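Long-range contacts in pyruvate formate-lyase 2 (PDB 2F3O), which is of unknown function but belongs to the glycyl radical enzymes, akin to pyruvate formate-lyase and glycerol dehydratase, and probably acts as a lyase: residues A126-L131 against S498-Y503; V528-A533 against R618-G623. All blocks are in the same frame, centred on the assembly; numbering follows the deposited sequence.

Contact 1 (A126-L131 against S498-Y503); sequences AFAFPL and SNVLSY
Residues 126-131, on helix 124-128 and running on from it, lie against one flank of the long helix 477-508, where the backbones come nearest at Ala128 and Leu501, with CA of Ala128 5.9 Å from CA of Leu501. This is apolar helix-helix packing within the pyruvate formate-lyase-like part of the chain: no hydrogen bond crosses it, and every residue that touches is buried. A backbone bond from Leu131 N to Ala128 O closes the chain after Ala128; Phe127, Ala128 and Leu131 point toward the long helix. At one end two aromatic rings form a T-shaped (edge-to-face) pair. Phe127, its CG anti to the backbone N (chi1 -168°), sends the CE2-CZ edge of its ring onto one face of Tyr503; the centroids are 5.2 Å apart and the planes stand at 84°. Phe127 CE2 is 3.6 Å from Tyr503 CE2, and the neighbouring CZ lies over the same face. Leu131 comes to this tyrosine differently, bringing CD1 to the edge of the ring near its plane. The hydroxyl of Tyr503 is hydrogen-bonded to Ser194 OG of the second subunit, a bond that ties the ring at its far end. Pro38 and Ile41 of that subunit pack on Phe127 and Leu131 respectively, which sets the contact beside the subunit interface. Away from the rings, where the backbones are nearest, the Ala128 methyl meets both Val500 and Leu501. Val500 CG1, anti to the backbone N (chi1 172°), touches both Ala128 and Leu131, with Ala128 CB and Leu131 CB each 3.8 Å from this one methyl carbon.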
loop_
_atom_site.group_PDB
_atom_site.type_symbol
_atom_site.label_atom_id
_atom_site.label_comp_id
_atom_site.label_asym_id
_atom_site.label_seq_id
_atom_site.Cartn_x
_atom_site.Cartn_y
_atom_site.Cartn_z
ATOM N N ALA A 126 24.101 18.316 13.331
ATOM C CA ALA A 126 25.098 17.920 12.344
ATOM C C ALA A 126 24.511 17.147 11.148
ATOM O O ALA A 126 24.962 17.325 10.020
ATOM C CB ALA A 126 26.191 17.122 13.000
ATOM N N PHE A 127 23.514 16.298 11.403
ATOM C CA PHE A 127 22.753 15.617 10.345
ATOM C C PHE A 127 21.956 16.596 9.528
ATOM O O PHE A 127 21.989 16.557 8.318
ATOM C CB PHE A 127 21.798 14.565 10.933
ATOM C CG PHE A 127 21.198 13.628 9.903
ATOM C CD1 PHE A 127 21.721 12.363 9.725
ATOM C CD2 PHE A 127 20.110 14.012 9.121
ATOM C CE1 PHE A 127 21.170 11.504 8.804
ATOM C CE2 PHE A 127 19.563 13.167 8.187
ATOM C CZ PHE A 127 20.091 11.908 8.029
ATOM N N ALA A 128 21.219 17.463 10.190
ATOM C CA ALA A 128 20.341 18.359 9.476
ATOM C C ALA A 128 21.023 19.496 8.733
ATOM O O ALA A 128 20.492 19.960 7.742
ATOM C CB ALA A 128 19.353 18.904 10.391
ATOM N N PHE A 129 22.180 19.951 9.202
ATOM C CA PHE A 129 22.824 21.122 8.583
ATOM C C PHE A 129 23.019 21.095 7.056
ATOM O O PHE A 129 22.590 22.042 6.387
ATOM C CB PHE A 129 24.128 21.537 9.281
ATOM C CG PHE A 129 24.638 22.879 8.829
ATOM C CD1 PHE A 129 24.217 24.045 9.484
ATOM C CD2 PHE A 129 25.521 22.987 7.745
ATOM C CE1 PHE A 129 24.658 25.307 9.073
ATOM C CE2 PHE A 129 25.974 24.240 7.318
ATOM C CZ PHE A 129 25.540 25.410 7.989
ATOM N N PRO A 130 23.634 20.018 6.491
ATOM C CA PRO A 130 23.890 20.142 5.056
ATOM C C PRO A 130 22.602 20.163 4.241
ATOM O O PRO A 130 22.623 20.562 3.085
ATOM C CB PRO A 130 24.707 18.888 4.747
ATOM C CG PRO A 130 24.332 17.952 5.769
ATOM C CD PRO A 130 24.121 18.717 6.997
ATOM N N LEU A 131 21.492 19.797 4.885
ATOM C CA LEU A 131 20.211 19.618 4.241
ATOM C C LEU A 131 19.325 20.827 4.376
ATOM O O LEU A 131 18.306 20.914 3.694
ATOM C CB LEU A 131 19.485 18.447 4.880
ATOM C CG LEU A 131 19.894 17.032 4.542
ATOM C CD1 LEU A 131 19.046 16.079 5.356
ATOM C CD2 LEU A 131 19.651 16.845 3.083
ATOM N N SER A 498 11.468 21.702 10.173
ATOM C CA SER A 498 11.116 20.755 11.195
ATOM C C SER A 498 11.109 19.353 10.634
ATOM O O SER A 498 11.421 18.401 11.334
ATOM C CB SER A 498 9.748 21.088 11.761
ATOM O OG SER A 498 9.223 20.019 12.520
ATOM N N ASN A 499 10.759 19.235 9.361
ATOM C CA ASN A 499 10.741 17.951 8.694
ATOM C C ASN A 499 12.129 17.396 8.494
ATOM O O ASN A 499 12.366 16.203 8.712
ATOM C CB ASN A 499 9.986 18.043 7.386
ATOM C CG ASN A 499 8.489 17.998 7.593
ATOM O OD1 ASN A 499 8.028 17.538 8.636
ATOM N ND2 ASN A 499 7.720 18.470 6.621
ATOM N N VAL A 500 13.063 18.264 8.135
ATOM C CA VAL A 500 14.444 17.834 8.030
ATOM C C VAL A 500 14.919 17.363 9.394
ATOM O O VAL A 500 15.478 16.287 9.518
ATOM C CB VAL A 500 15.367 18.937 7.469
ATOM C CG1 VAL A 500 16.822 18.520 7.552
ATOM C CG2 VAL A 500 15.012 19.239 6.031
ATOM N N LEU A 501 14.611 18.132 10.428
ATOM C CA LEU A 501 14.971 17.766 11.792
ATOM C C LEU A 501 14.320 16.463 12.261
ATOM O O LEU A 501 14.919 15.740 13.059
ATOM C CB LEU A 501 14.599 18.900 12.746
ATOM C CG LEU A 501 15.661 19.906 13.201
ATOM C CD1 LEU A 501 16.951 19.657 12.519
ATOM C CD2 LEU A 501 15.216 21.360 13.003
ATOM N N SER A 502 13.105 16.169 11.780
ATOM C CA SER A 502 12.379 14.975 12.222
ATOM C C SER A 502 12.965 13.722 11.597
ATOM O O SER A 502 13.016 12.653 12.203
ATOM C CB SER A 502 10.891 15.073 11.919
ATOM O OG SER A 502 10.164 15.194 13.135
ATOM N N TYR A 503 13.415 13.881 10.367
ATOM C CA TYR A 503 14.176 12.869 9.698
ATOM C C TYR A 503 15.515 12.703 10.434
ATOM O O TYR A 503 15.977 11.577 10.657
ATOM C CB TYR A 503 14.344 13.321 8.266
ATOM C CG TYR A 503 15.271 12.516 7.403
ATOM C CD1 TYR A 503 15.204 11.122 7.348
ATOM C CD2 TYR A 503 16.181 13.163 6.574
ATOM C CE1 TYR A 503 16.048 10.408 6.523
ATOM C CE2 TYR A 503 17.022 12.462 5.751
ATOM C CZ TYR A 503 16.961 11.090 5.718
ATOM O OH TYR A 503 17.829 10.421 4.869
#

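Contact 2 (V528-A533 against R618-G623); sequences VSRGGA and RNFRGG
Phe620 presents the CE2-CZ edge of its ring to the loop 528-533, and near the ring plane it meets two groups, the carbonyl oxygen of Ser529 and the guanidinium of Arg530. Ser529 O is 4.1 Å from Phe620 CE2, while Arg530 NH1 stands 4.1 Å from Phe620 CZ with the guanidinium plane turned 54° from the ring, so the cation borders the ring without stacking on it. Bends at chi2 and chi3 fold the arginine chain back toward Phe620; its NH2 forms a salt bridge with Glu507. The other flat group, the guanidinium of Arg621, has Asn619 ND2 over one face, 3.4 Å above the plane and displaced toward the rim; this ND2 is hydrogen-bonded to Thr538 OG1. The aliphatic part of Arg621 carries the closest packing: CD lies 3.6 Å from Val528 O, CG rests near Ser529 O, and CB is 3.9 Å from Gly531 CA. No hydrogen bond joins the two loops. A type I beta turn from Asn619 to Gly622 puts Phe620 and Arg621 at its two central positions, and Asn619 OD1 accepts a bent hydrogen bond from Gly623 N, which lies in the plane of the side-chain carbonyl. The contact joins two loops that lead into adjacent parallel strands, 535-543 and 624-628. Helix 477-508 backs it, with Ala506 against Ser529 and Phe620, and the guanidinium of Arg621 reaches the sheet, hydrogen-bonded through NH2 to Phe537 O on strand 535-543 and through NH1 to Asn536 OD1.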
loop_
_atom_site.group_PDB
_atom_site.type_symbol
_atom_site.label_atom_id
_atom_site.label_comp_id
_atom_site.label_asym_id
_atom_site.label_seq_id
_atom_site.Cartn_x
_atom_site.Cartn_y
_atom_site.Cartn_z
ATOM N N VAL A 528 9.075 5.376 17.542
ATOM C CA VAL A 528 8.337 6.625 17.611
ATOM C C VAL A 528 8.840 7.800 16.744
ATOM O O VAL A 528 8.035 8.558 16.194
ATOM C CB VAL A 528 8.171 7.044 19.084
ATOM C CG1 VAL A 528 9.356 7.820 19.597
ATOM C CG2 VAL A 528 6.857 7.787 19.278
ATOM N N SER A 529 10.151 7.917 16.557
ATOM C CA SER A 529 10.687 9.019 15.811
ATOM C C SER A 529 10.595 8.754 14.318
ATOM O O SER A 529 10.896 9.618 13.490
ATOM C CB SER A 529 12.124 9.240 16.207
ATOM O OG SER A 529 12.898 8.159 15.785
ATOM N N ARG A 530 10.178 7.548 13.976
ATOM C CA ARG A 530 10.048 7.144 12.591
ATOM C C ARG A 530 8.542 7.118 12.240
ATOM O O ARG A 530 8.150 6.982 11.081
ATOM C CB ARG A 530 10.744 5.787 12.419
ATOM C CG ARG A 530 10.636 5.127 11.058
ATOM C CD ARG A 530 11.608 5.714 10.064
ATOM N NE ARG A 530 12.987 5.427 10.428
ATOM C CZ ARG A 530 14.031 5.838 9.718
ATOM N NH1 ARG A 530 13.850 6.551 8.600
ATOM N NH2 ARG A 530 15.258 5.528 10.121
ATOM N N GLY A 531 7.693 7.277 13.248
ATOM C CA GLY A 531 6.292 7.443 12.966
ATOM C C GLY A 531 5.363 6.339 13.393
ATOM O O GLY A 531 4.223 6.322 12.974
ATOM N N GLY A 532 5.815 5.426 14.243
ATOM C CA GLY A 532 4.980 4.312 14.690
ATOM C C GLY A 532 3.739 4.631 15.511
ATOM O O GLY A 532 2.928 3.740 15.736
ATOM N N ALA A 533 3.573 5.880 15.966
ATOM C CA ALA A 533 2.406 6.250 16.776
ATOM C C ALA A 533 1.167 6.266 15.898
ATOM O O ALA A 533 1.312 6.459 14.704
ATOM C CB ALA A 533 2.615 7.588 17.382
ATOM N N ARG A 618 2.111 18.367 5.591
ATOM C CA ARG A 618 2.358 17.073 6.210
ATOM C C ARG A 618 3.767 16.936 6.731
ATOM O O ARG A 618 4.713 17.459 6.154
ATOM C CB ARG A 618 2.136 15.920 5.264
ATOM C CG ARG A 618 1.448 16.202 4.029
ATOM C CD ARG A 618 1.931 15.163 3.118
ATOM N NE ARG A 618 0.999 14.950 2.041
ATOM C CZ ARG A 618 0.913 13.822 1.348
ATOM N NH1 ARG A 618 1.699 12.779 1.645
ATOM N NH2 ARG A 618 0.022 13.733 0.364
ATOM N N ASN A 619 3.911 16.183 7.808
ATOM C CA ASN A 619 5.214 15.986 8.355
ATOM C C ASN A 619 5.851 14.663 7.899
ATOM O O ASN A 619 5.214 13.832 7.223
ATOM C CB ASN A 619 5.167 16.110 9.877
ATOM C CG ASN A 619 4.363 14.991 10.533
ATOM O OD1 ASN A 619 3.809 14.127 9.857
ATOM N ND2 ASN A 619 4.304 15.002 11.858
ATOM N N PHE A 620 7.109 14.500 8.303
ATOM C CA PHE A 620 7.941 13.375 7.954
ATOM C C PHE A 620 7.390 12.092 8.518
ATOM O O PHE A 620 7.495 11.038 7.892
ATOM C CB PHE A 620 9.341 13.602 8.505
ATOM C CG PHE A 620 10.216 12.383 8.458
ATOM C CD1 PHE A 620 10.741 11.944 7.259
ATOM C CD2 PHE A 620 10.515 11.681 9.607
ATOM C CE1 PHE A 620 11.539 10.848 7.201
ATOM C CE2 PHE A 620 11.306 10.570 9.548
ATOM C CZ PHE A 620 11.822 10.157 8.341
ATOM N N ARG A 621 6.789 12.183 9.697
ATOM C CA ARG A 621 6.261 10.996 10.350
ATOM C C ARG A 621 4.898 10.597 9.812
ATOM O O ARG A 621 4.239 9.750 10.394
ATOM C CB ARG A 621 6.223 11.142 11.878
ATOM C CG ARG A 621 7.582 11.092 12.538
ATOM C CD ARG A 621 7.499 11.364 14.030
ATOM N NE ARG A 621 7.471 12.794 14.309
ATOM C CZ ARG A 621 6.388 13.471 14.685
ATOM N NH1 ARG A 621 5.215 12.856 14.857
ATOM N NH2 ARG A 621 6.485 14.777 14.897
ATOM N N GLY A 622 4.453 11.207 8.727
ATOM C CA GLY A 622 3.328 10.660 7.994
ATOM C C GLY A 622 1.963 11.131 8.411
ATOM O O GLY A 622 0.961 10.594 7.964
ATOM N N GLY A 623 1.933 12.135 9.281
ATOM C CA GLY A 623 0.709 12.838 9.660
ATOM C C GLY A 623 0.771 14.264 9.156
ATOM O O GLY A 623 1.356 14.524 8.112
#

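How the contacts relate
Helix 477-508 joins the two contacts, whose centres lie 15 Å apart: contact 1 uses its flank facing 126-131, and the turn 618-623 of contact 2 lies along another side. Asn499 probably grips that turn with both ends of its amide, OD1 3.2 Å from Phe620 N and ND2 3.2 Å from Arg618 O. Tyr503 of contact 1 also touches contact 2, its CD1 3.7 Å from Phe620 CZ, with the ring planes about 50° apart. Both contacts also touch the second subunit, where Gly186 O accepts a hydrogen bond from Asn499 ND2. A bound glycerol lies about 13 Å from the side chain of Arg621, too far to touch that residue.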